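Side-chain contacts in periplasmic beta-glucosidase (Pseudomonas aeruginosa, PDB 6R5T), which probably hydrolyses terminal, non-reducing beta-D-glucosyl residues to release beta-D-glucose, as a periplasmic member of glycoside hydrolase family 3: residues 361-366 with 547-552; 5-10 with 316-321; 437-442 with 447-452. The protein carries 1 engineered substitution. All blocks are in the same frame, centred on the assembly; numbering follows the deposited sequence.

Contact 1 (361-366 with 547-552); sequences EGLVLL and NAIADV
A single leucine, L363, packs against one face of helix 545-553 in a small contact of mostly apolar side chains that also takes in a backbone carbonyl, within the alpha/beta C-terminal domain of this family 3 glycoside hydrolase. L363 sits where helix 352-362 gives way to strand 364-368, an outermost strand of the domain's mixed sheet, so the contact joins the edge of the sheet to the helix that follows strand 534-537. Its CG lies anti to its own carbonyl carbon (chi1 -56°) and CD1 continues the extended chain (chi2 179°), which carries that one methyl straight out to the helix. There CD1 rests between side chains one turn apart. It comes within 3.6 Å of V552 CG2, the methyl of V552 that stands beside the backbone N, and L363 and V552 pass one another side by side, pointing opposite ways. On the other flank the same CD1 lies 3.9 Å from I549 CA and 4.1 Å from I549 CG1, so I549 offers the base of its side chain.

All the touching residues are buried, and salt bridges lie nearby. D551, on the same helix, pairs with R356 and R360 and so ties helix 545-553 to helix 352-362. Separately, W539, in the loop after strand 534-537, donates its indole N-H to the carbonyl of G362. The A548 carbonyl that accepts the helical bond from V552 N (3.1 Å) also faces the leucine, with A548 O 3.6 Å from L363 CD1.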
loop_
_atom_site.group_PDB
_atom_site.type_symbol
_atom_site.label_atom_id
_atom_site.label_comp_id
_atom_site.label_asym_id
_atom_site.label_seq_id
_atom_site.Cartn_x
_atom_site.Cartn_y
_atom_site.Cartn_z
ATOM N N GLU A 361 -31.260 9.592 0.401
ATOM C CA GLU A 361 -30.372 10.191 1.397
ATOM C C GLU A 361 -28.896 9.944 1.095
ATOM O O GLU A 361 -28.087 10.699 1.608
ATOM C CB GLU A 361 -30.701 9.676 2.793
ATOM C CG GLU A 361 -32.107 10.044 3.275
ATOM C CD GLU A 361 -32.360 11.546 3.401
ATOM O OE1 GLU A 361 -31.365 12.307 3.576
ATOM O OE2 GLU A 361 -33.537 11.964 3.254
ATOM N N GLY A 362 -28.598 8.931 0.304
ATOM C CA GLY A 362 -27.217 8.492 0.026
ATOM C C GLY A 362 -26.634 9.172 -1.210
ATOM O O GLY A 362 -25.401 9.071 -1.439
ATOM N N LEU A 363 -27.473 9.804 -2.025
ATOM C CA LEU A 363 -26.986 10.344 -3.314
ATOM C C LEU A 363 -26.127 11.579 -3.063
ATOM O O LEU A 363 -26.499 12.421 -2.199
ATOM C CB LEU A 363 -28.172 10.696 -4.211
ATOM C CG LEU A 363 -29.138 9.542 -4.453
ATOM C CD1 LEU A 363 -30.270 10.030 -5.339
ATOM C CD2 LEU A 363 -28.488 8.318 -5.037
ATOM N N VAL A 364 -24.977 11.659 -3.733
ATOM C CA VAL A 364 -23.992 12.727 -3.443
ATOM C C VAL A 364 -23.854 13.597 -4.671
ATOM O O VAL A 364 -23.422 13.114 -5.759
ATOM C CB VAL A 364 -22.614 12.177 -2.976
ATOM C CG1 VAL A 364 -21.691 13.328 -2.648
ATOM C CG2 VAL A 364 -22.730 11.256 -1.786
ATOM N N LEU A 365 -24.165 14.871 -4.526
ATOM C CA LEU A 365 -23.929 15.816 -5.637
ATOM C C LEU A 365 -22.467 16.217 -5.612
ATOM O O LEU A 365 -21.991 16.833 -4.637
ATOM C CB LEU A 365 -24.869 17.019 -5.460
ATOM C CG LEU A 365 -24.782 18.046 -6.580
ATOM C CD1 LEU A 365 -25.190 17.454 -7.921
ATOM C CD2 LEU A 365 -25.667 19.240 -6.245
ATOM N N LEU A 366 -21.723 15.876 -6.645
ATOM C CA LEU A 366 -20.284 16.160 -6.703
ATOM C C LEU A 366 -19.986 17.445 -7.487
ATOM O O LEU A 366 -18.917 18.015 -7.261
ATOM C CB LEU A 366 -19.565 14.972 -7.325
ATOM C CG LEU A 366 -19.536 13.697 -6.463
ATOM C CD1 LEU A 366 -18.855 12.587 -7.185
ATOM C CD2 LEU A 366 -18.833 13.972 -5.158
ATOM N N ASN A 547 -36.023 5.655 -9.040
ATOM C CA ASN A 547 -37.019 6.654 -8.562
ATOM C C ASN A 547 -36.363 7.660 -7.619
ATOM O O ASN A 547 -36.595 8.881 -7.752
ATOM C CB ASN A 547 -38.198 5.987 -7.871
ATOM C CG ASN A 547 -39.223 5.415 -8.826
ATOM O OD1 ASN A 547 -39.447 5.967 -9.908
ATOM N ND2 ASN A 547 -39.865 4.309 -8.394
ATOM N N ALA A 548 -35.457 7.218 -6.749
ATOM C CA ALA A 548 -34.760 8.136 -5.834
ATOM C C ALA A 548 -33.854 9.079 -6.653
ATOM O O ALA A 548 -33.738 10.275 -6.336
ATOM C CB ALA A 548 -34.018 7.358 -4.788
ATOM N N ILE A 549 -33.200 8.541 -7.682
ATOM C CA ILE A 549 -32.313 9.347 -8.554
ATOM C C ILE A 549 -33.143 10.403 -9.298
ATOM O O ILE A 549 -32.785 11.583 -9.277
ATOM C CB ILE A 549 -31.489 8.438 -9.470
ATOM C CG1 ILE A 549 -30.514 7.585 -8.654
ATOM C CG2 ILE A 549 -30.785 9.259 -10.521
ATOM C CD1 ILE A 549 -29.919 6.484 -9.418
ATOM N N ALA A 550 -34.275 10.021 -9.896
ATOM C CA ALA A 550 -35.153 11.011 -10.528
ATOM C C ALA A 550 -35.646 12.041 -9.511
ATOM O O ALA A 550 -35.714 13.208 -9.881
ATOM C CB ALA A 550 -36.283 10.321 -11.239
ATOM N N ASP A 551 -35.964 11.661 -8.278
ATOM C CA ASP A 551 -36.391 12.597 -7.232
ATOM C C ASP A 551 -35.330 13.679 -7.058
ATOM O O ASP A 551 -35.696 14.845 -6.924
ATOM C CB ASP A 551 -36.640 11.863 -5.921
ATOM C CG ASP A 551 -37.889 10.991 -5.906
ATOM O OD1 ASP A 551 -38.779 11.186 -6.810
ATOM O OD2 ASP A 551 -37.929 10.095 -5.035
ATOM N N VAL A 552 -34.043 13.321 -7.062
ATOM C CA VAL A 552 -32.975 14.318 -6.889
ATOM C C VAL A 552 -32.822 15.112 -8.163
ATOM O O VAL A 552 -32.737 16.341 -8.060
ATOM C CB VAL A 552 -31.662 13.643 -6.472
ATOM C CG1 VAL A 552 -30.464 14.532 -6.783
ATOM C CG2 VAL A 552 -31.802 13.290 -5.012
#

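Contact 2 (5-10 with 316-321)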
loop_
_atom_site.group_PDB
_atom_site.type_symbol
_atom_site.label_atom_id
_atom_site.label_comp_id
_atom_site.label_asym_id
_atom_site.label_seq_id
_atom_site.Cartn_x
_atom_site.Cartn_y
_atom_site.Cartn_z
ATOM N N ARG A 5 -28.468 -23.314 32.800
ATOM C CA ARG A 5 -28.993 -24.618 33.293
ATOM C C ARG A 5 -29.539 -25.410 32.103
ATOM O O ARG A 5 -29.201 -26.579 31.988
ATOM C CB ARG A 5 -30.099 -24.451 34.344
ATOM C CG ARG A 5 -29.635 -23.827 35.658
ATOM C CD ARG A 5 -30.542 -24.150 36.840
ATOM N NE ARG A 5 -30.482 -25.588 37.083
ATOM C CZ ARG A 5 -31.518 -26.394 37.312
ATOM N NH1 ARG A 5 -32.751 -25.918 37.366
ATOM N NH2 ARG A 5 -31.309 -27.690 37.487
ATOM N N PHE A 6 -30.380 -24.792 31.282
ATOM C CA PHE A 6 -31.021 -25.406 30.092
ATOM C C PHE A 6 -29.896 -25.979 29.211
ATOM O O PHE A 6 -29.987 -27.139 28.790
ATOM C CB PHE A 6 -31.873 -24.399 29.302
ATOM C CG PHE A 6 -32.554 -24.992 28.100
ATOM C CD1 PHE A 6 -31.900 -25.042 26.870
ATOM C CD2 PHE A 6 -33.818 -25.543 28.184
ATOM C CE1 PHE A 6 -32.490 -25.633 25.762
ATOM C CE2 PHE A 6 -34.408 -26.140 27.069
ATOM C CZ PHE A 6 -33.739 -26.189 25.858
ATOM N N ILE A 7 -28.868 -25.174 28.949
ATOM C CA ILE A 7 -27.777 -25.575 28.020
ATOM C C ILE A 7 -26.957 -26.700 28.637
ATOM O O ILE A 7 -26.634 -27.648 27.939
ATOM C CB ILE A 7 -26.911 -24.371 27.582
ATOM C CG1 ILE A 7 -27.777 -23.466 26.696
ATOM C CG2 ILE A 7 -25.661 -24.844 26.871
ATOM C CD1 ILE A 7 -27.181 -22.126 26.365
ATOM N N ALA A 8 -26.628 -26.610 29.919
ATOM C CA ALA A 8 -25.839 -27.652 30.611
ATOM C C ALA A 8 -26.648 -28.961 30.633
ATOM O O ALA A 8 -26.039 -30.007 30.415
ATOM C CB ALA A 8 -25.488 -27.200 32.008
ATOM N N SER A 9 -27.956 -28.917 30.851
ATOM C CA SER A 9 -28.793 -30.134 30.920
ATOM C C SER A 9 -28.804 -30.751 29.525
ATOM O O SER A 9 -28.603 -31.975 29.390
ATOM C CB SER A 9 -30.187 -29.847 31.420
ATOM O OG SER A 9 -31.081 -30.954 31.197
ATOM N N LEU A 10 -28.996 -29.928 28.489
ATOM C CA LEU A 10 -29.000 -30.468 27.112
ATOM C C LEU A 10 -27.632 -31.059 26.774
ATOM O O LEU A 10 -27.566 -32.189 26.218
ATOM C CB LEU A 10 -29.414 -29.395 26.108
ATOM C CG LEU A 10 -29.424 -29.847 24.651
ATOM C CD1 LEU A 10 -30.280 -31.074 24.429
ATOM C CD2 LEU A 10 -30.024 -28.728 23.823
ATOM N N ASP A 316 -21.671 -22.581 22.466
ATOM C CA ASP A 316 -21.913 -21.312 21.761
ATOM C C ASP A 316 -23.008 -21.496 20.715
ATOM O O ASP A 316 -23.840 -20.575 20.548
ATOM C CB ASP A 316 -20.601 -20.772 21.185
ATOM C CG ASP A 316 -19.588 -20.282 22.196
ATOM O OD1 ASP A 316 -19.958 -20.161 23.380
ATOM O OD2 ASP A 316 -18.407 -20.061 21.781
ATOM N N VAL A 317 -23.037 -22.630 20.002
ATOM C CA VAL A 317 -24.106 -22.845 19.009
ATOM C C VAL A 317 -25.461 -22.925 19.736
ATOM O O VAL A 317 -26.435 -22.300 19.289
ATOM C CB VAL A 317 -23.822 -24.099 18.175
ATOM C CG1 VAL A 317 -25.013 -24.421 17.287
ATOM C CG2 VAL A 317 -22.554 -23.888 17.335
ATOM N N LEU A 318 -25.517 -23.714 20.817
ATOM C CA LEU A 318 -26.788 -23.935 21.529
ATOM C C LEU A 318 -27.263 -22.622 22.124
ATOM O O LEU A 318 -28.468 -22.345 22.071
ATOM C CB LEU A 318 -26.574 -25.010 22.609
ATOM C CG LEU A 318 -26.239 -26.410 22.095
ATOM C CD1 LEU A 318 -26.079 -27.335 23.291
ATOM C CD2 LEU A 318 -27.265 -26.941 21.117
ATOM N N ALA A 319 -26.352 -21.819 22.610
ATOM C CA ALA A 319 -26.730 -20.535 23.235
ATOM C C ALA A 319 -27.293 -19.593 22.162
ATOM O O ALA A 319 -28.220 -18.866 22.447
ATOM C CB ALA A 319 -25.567 -19.924 23.940
ATOM N N ALA A 320 -26.761 -19.601 20.947
ATOM C CA ALA A 320 -27.326 -18.774 19.867
ATOM C C ALA A 320 -28.749 -19.221 19.547
ATOM O O ALA A 320 -29.654 -18.382 19.383
ATOM C CB ALA A 320 -26.454 -18.836 18.646
ATOM N N LYS A 321 -28.967 -20.524 19.462
ATOM C CA LYS A 321 -30.317 -21.037 19.158
ATOM C C LYS A 321 -31.281 -20.677 20.293
ATOM O O LYS A 321 -32.444 -20.375 19.992
ATOM C CB LYS A 321 -30.198 -22.531 18.974
ATOM C CG LYS A 321 -29.426 -22.904 17.722
ATOM C CD LYS A 321 -29.272 -24.398 17.498
ATOM C CE LYS A 321 -28.597 -24.683 16.180
ATOM N NZ LYS A 321 -28.570 -26.118 15.834
#
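With CG1 anti to its carbonyl carbon (chi1 -68°) and the chain extended beyond it (chi2 170°), I7 sends CD1 from helix 2-12 onto the backbone of A319 in helix 307-323. This is helix-on-helix packing at the periphery of the N-terminal TIM-barrel-type domain of family 3, between the first helix of the chain and a late helix that also touches barrel strand 251-253 through D316 and V317. The short segments run at 131° to each other, between perpendicular and antiparallel and slightly nearer the former, with their axes 10.3 Å apart at closest approach.

I7 makes its closest approach at A319. Because alanine carries nothing beyond CB, I7 CD1 settles 3.5 Å from A319 CA, with A319 CB alongside at 3.7 Å. The other branch of I7 works against the neighbouring residue: CG2, anti to the backbone N, faces L318 CB across 4.4 Å. L318 in turn reaches back toward helix 2-12, where it meets L10, one turn after I7, and also packs on M11. I7 and L10 therefore form a short apolar ridge, facing L318 and A319 on the second helix.

Beyond the interface, F6 meets the rings of Y322 and F327 at inclined angles, and L10 also packs on F327, so Y322, near the end of the late helix, and F327, in the loop after it, both pack on helix 2-12. K321, buried, hydrogen-bonds through NZ to the carbonyls of P73 and G47 and to Q22 OE1. The leucine pair meets through methyls alone, L10 CD2 lying 4.2 Å from L318 CD1.

Contact 3 (437-442 with 447-452); sequences AILDYL and PEVEVD
Helix 436-442 and an irregular, largely extended run, 447-452, lie side by side after a four-residue connection, with L442 CA and E448 CA the nearest pair at 6.7 Å. L439 and L442, one turn apart on the helix, meet V449 and V451, alternate residues of the run.

V449 spans both leucines. Its CG2, anti to the carbonyl carbon, touches L442 CB at 3.9 Å, while CG1, anti to the backbone N (chi1 175°), comes 4.2 Å from L439 CD2; the side chains of L439 and V449 cross at about a right angle. L439 uses its other methyl for V451, the two reaching toward each other tip to tip, with L439 CD1 4.1 Å from V451 CG2 and equally near V451 CG1. L439 is buried, whereas V451 lies at the exposed margin.

Where the helix stops, the contact turns polar. A water donates to L442 O (2.7 Å) and to E448 OE2 (2.7 Å), linking the helix's last carbonyl to the carboxylate. E448 can reach this water because its chain is extended beyond CG. The same OE2 accepts from Q481 NE2, so OE2 is gripped by two donors, the water and Q481; R392 adds only a long, weak ion pair to OE1. N443, in the connection, accepts a hydrogen bond from V449 N through its OD1.

Y441 stacks on F600 of the second subunit, so the helix also lies at the dimer interface. The E448 side chain is about 10 Å from a bound galactose. The arrangement is a short-range packing of a helix against the loop that follows it, in the family 3 C-terminal domain.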
loop_
_atom_site.group_PDB
_atom_site.type_symbol
_atom_site.label_atom_id
_atom_site.label_comp_id
_atom_site.label_asym_id
_atom_site.label_seq_id
_atom_site.Cartn_x
_atom_site.Cartn_y
_atom_site.Cartn_z
ATOM N N ALA A 437 -11.754 -9.144 -22.473
ATOM C CA ALA A 437 -11.278 -9.975 -21.338
ATOM C C ALA A 437 -12.033 -9.569 -20.070
ATOM O O ALA A 437 -12.291 -10.420 -19.218
ATOM C CB ALA A 437 -9.778 -9.863 -21.146
ATOM N N ILE A 438 -12.329 -8.275 -19.919
ATOM C CA ILE A 438 -13.141 -7.807 -18.767
ATOM C C ILE A 438 -14.593 -8.264 -18.904
ATOM O O ILE A 438 -15.167 -8.746 -17.896
ATOM C CB ILE A 438 -12.981 -6.283 -18.593
ATOM C CG1 ILE A 438 -11.530 -6.005 -18.176
ATOM C CG2 ILE A 438 -13.996 -5.779 -17.581
ATOM C CD1 ILE A 438 -11.245 -4.547 -18.057
ATOM N N LEU A 439 -15.169 -8.189 -20.113
ATOM C CA LEU A 439 -16.533 -8.732 -20.289
ATOM C C LEU A 439 -16.517 -10.223 -19.977
ATOM O O LEU A 439 -17.502 -10.687 -19.386
ATOM C CB LEU A 439 -17.034 -8.506 -21.709
ATOM C CG LEU A 439 -17.267 -7.063 -22.128
ATOM C CD1 LEU A 439 -17.727 -7.016 -23.591
ATOM C CD2 LEU A 439 -18.296 -6.390 -21.260
ATOM N N ASP A 440 -15.484 -10.953 -20.379
ATOM C CA ASP A 440 -15.395 -12.409 -20.110
ATOM C C ASP A 440 -15.388 -12.677 -18.604
ATOM O O ASP A 440 -16.100 -13.581 -18.106
ATOM C CB ASP A 440 -14.151 -13.036 -20.719
ATOM C CG ASP A 440 -14.121 -12.974 -22.240
ATOM O OD1 ASP A 440 -15.197 -12.780 -22.853
ATOM O OD2 ASP A 440 -12.983 -13.133 -22.758
ATOM N N TYR A 441 -14.629 -11.874 -17.870
ATOM C CA TYR A 441 -14.625 -11.966 -16.405
ATOM C C TYR A 441 -16.044 -11.709 -15.839
ATOM O O TYR A 441 -16.534 -12.459 -14.969
ATOM C CB TYR A 441 -13.653 -10.918 -15.876
ATOM C CG TYR A 441 -13.637 -10.887 -14.391
ATOM C CD1 TYR A 441 -12.872 -11.815 -13.689
ATOM C CD2 TYR A 441 -14.363 -9.942 -13.708
ATOM C CE1 TYR A 441 -12.855 -11.793 -12.301
ATOM C CE2 TYR A 441 -14.379 -9.931 -12.333
ATOM C CZ TYR A 441 -13.599 -10.843 -11.645
ATOM O OH TYR A 441 -13.536 -10.804 -10.296
ATOM N N LEU A 442 -16.681 -10.614 -16.245
ATOM C CA LEU A 442 -17.963 -10.195 -15.647
ATOM C C LEU A 442 -19.095 -11.184 -15.965
ATOM O O LEU A 442 -20.051 -11.262 -15.186
ATOM C CB LEU A 442 -18.324 -8.794 -16.120
ATOM C CG LEU A 442 -17.351 -7.720 -15.637
ATOM C CD1 LEU A 442 -17.653 -6.482 -16.421
ATOM C CD2 LEU A 442 -17.455 -7.532 -14.108
ATOM N N PRO A 447 -24.369 -14.884 -16.357
ATOM C CA PRO A 447 -24.395 -13.829 -17.357
ATOM C C PRO A 447 -25.014 -12.588 -16.712
ATOM O O PRO A 447 -26.174 -12.516 -16.623
ATOM C CB PRO A 447 -25.310 -14.398 -18.442
ATOM C CG PRO A 447 -26.276 -15.251 -17.654
ATOM C CD PRO A 447 -25.374 -15.917 -16.635
ATOM N N GLU A 448 -24.172 -11.658 -16.271
ATOM C CA GLU A 448 -24.618 -10.482 -15.490
ATOM C C GLU A 448 -24.564 -9.208 -16.325
ATOM O O GLU A 448 -25.071 -8.210 -15.838
ATOM C CB GLU A 448 -23.763 -10.356 -14.220
ATOM C CG GLU A 448 -24.098 -11.470 -13.255
ATOM C CD GLU A 448 -23.411 -11.538 -11.900
ATOM O OE1 GLU A 448 -23.876 -12.365 -11.096
ATOM O OE2 GLU A 448 -22.374 -10.848 -11.655
ATOM N N VAL A 449 -23.909 -9.226 -17.484
ATOM C CA VAL A 449 -23.724 -8.028 -18.322
ATOM C C VAL A 449 -24.256 -8.329 -19.718
ATOM O O VAL A 449 -23.656 -9.147 -20.375
ATOM C CB VAL A 449 -22.254 -7.607 -18.371
ATOM C CG1 VAL A 449 -22.018 -6.462 -19.328
ATOM C CG2 VAL A 449 -21.800 -7.247 -16.959
ATOM N N GLU A 450 -25.210 -7.509 -20.140
ATOM C CA GLU A 450 -25.778 -7.535 -21.507
ATOM C C GLU A 450 -24.772 -6.875 -22.432
ATOM O O GLU A 450 -24.379 -5.702 -22.214
ATOM C CB GLU A 450 -27.101 -6.781 -21.585
ATOM C CG GLU A 450 -28.123 -7.214 -20.546
ATOM C CD GLU A 450 -29.586 -7.190 -20.977
ATOM O OE1 GLU A 450 -30.470 -7.302 -20.089
ATOM O OE2 GLU A 450 -29.848 -7.089 -22.205
ATOM N N VAL A 451 -24.326 -7.602 -23.433
ATOM C CA VAL A 451 -23.354 -7.098 -24.402
ATOM C C VAL A 451 -24.146 -6.766 -25.666
ATOM O O VAL A 451 -24.810 -7.673 -26.263
ATOM C CB VAL A 451 -22.253 -8.148 -24.613
ATOM C CG1 VAL A 451 -21.254 -7.675 -25.630
ATOM C CG2 VAL A 451 -21.568 -8.477 -23.278
ATOM N N ASP A 452 -24.150 -5.494 -26.030
ATOM C CA ASP A 452 -24.673 -5.064 -27.331
ATOM C C ASP A 452 -23.692 -5.613 -28.347
ATOM O O ASP A 452 -22.487 -5.400 -28.242
ATOM C CB ASP A 452 -24.772 -3.549 -27.387
ATOM C CG ASP A 452 -25.521 -3.039 -28.607
ATOM O OD1 ASP A 452 -25.116 -3.376 -29.754
ATOM O OD2 ASP A 452 -26.453 -2.279 -28.396
HETATM O O HOH W 1 -20.538 -9.572 -13.171
#

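Overall arrangement
From the N terminus, contact 2 comes first: helix 2-12 is met again some three hundred residues later by helix 307-323, closing a long loop at the periphery of the N-terminal domain. Helix 352-362 is the next helix in the chain, and at its end contact 1 opens, to be closed only when helix 545-553 packs back beside the first strand of the mixed sheet. Within that span lies contact 3, a short-range closure. Contacts 1 and 3 thus both belong to the C-terminal domain, their centres 27 Å apart, whereas contacts 1 and 2 stand on opposite sides of the chain's centre, 47 Å apart between centres. None of the three touches another.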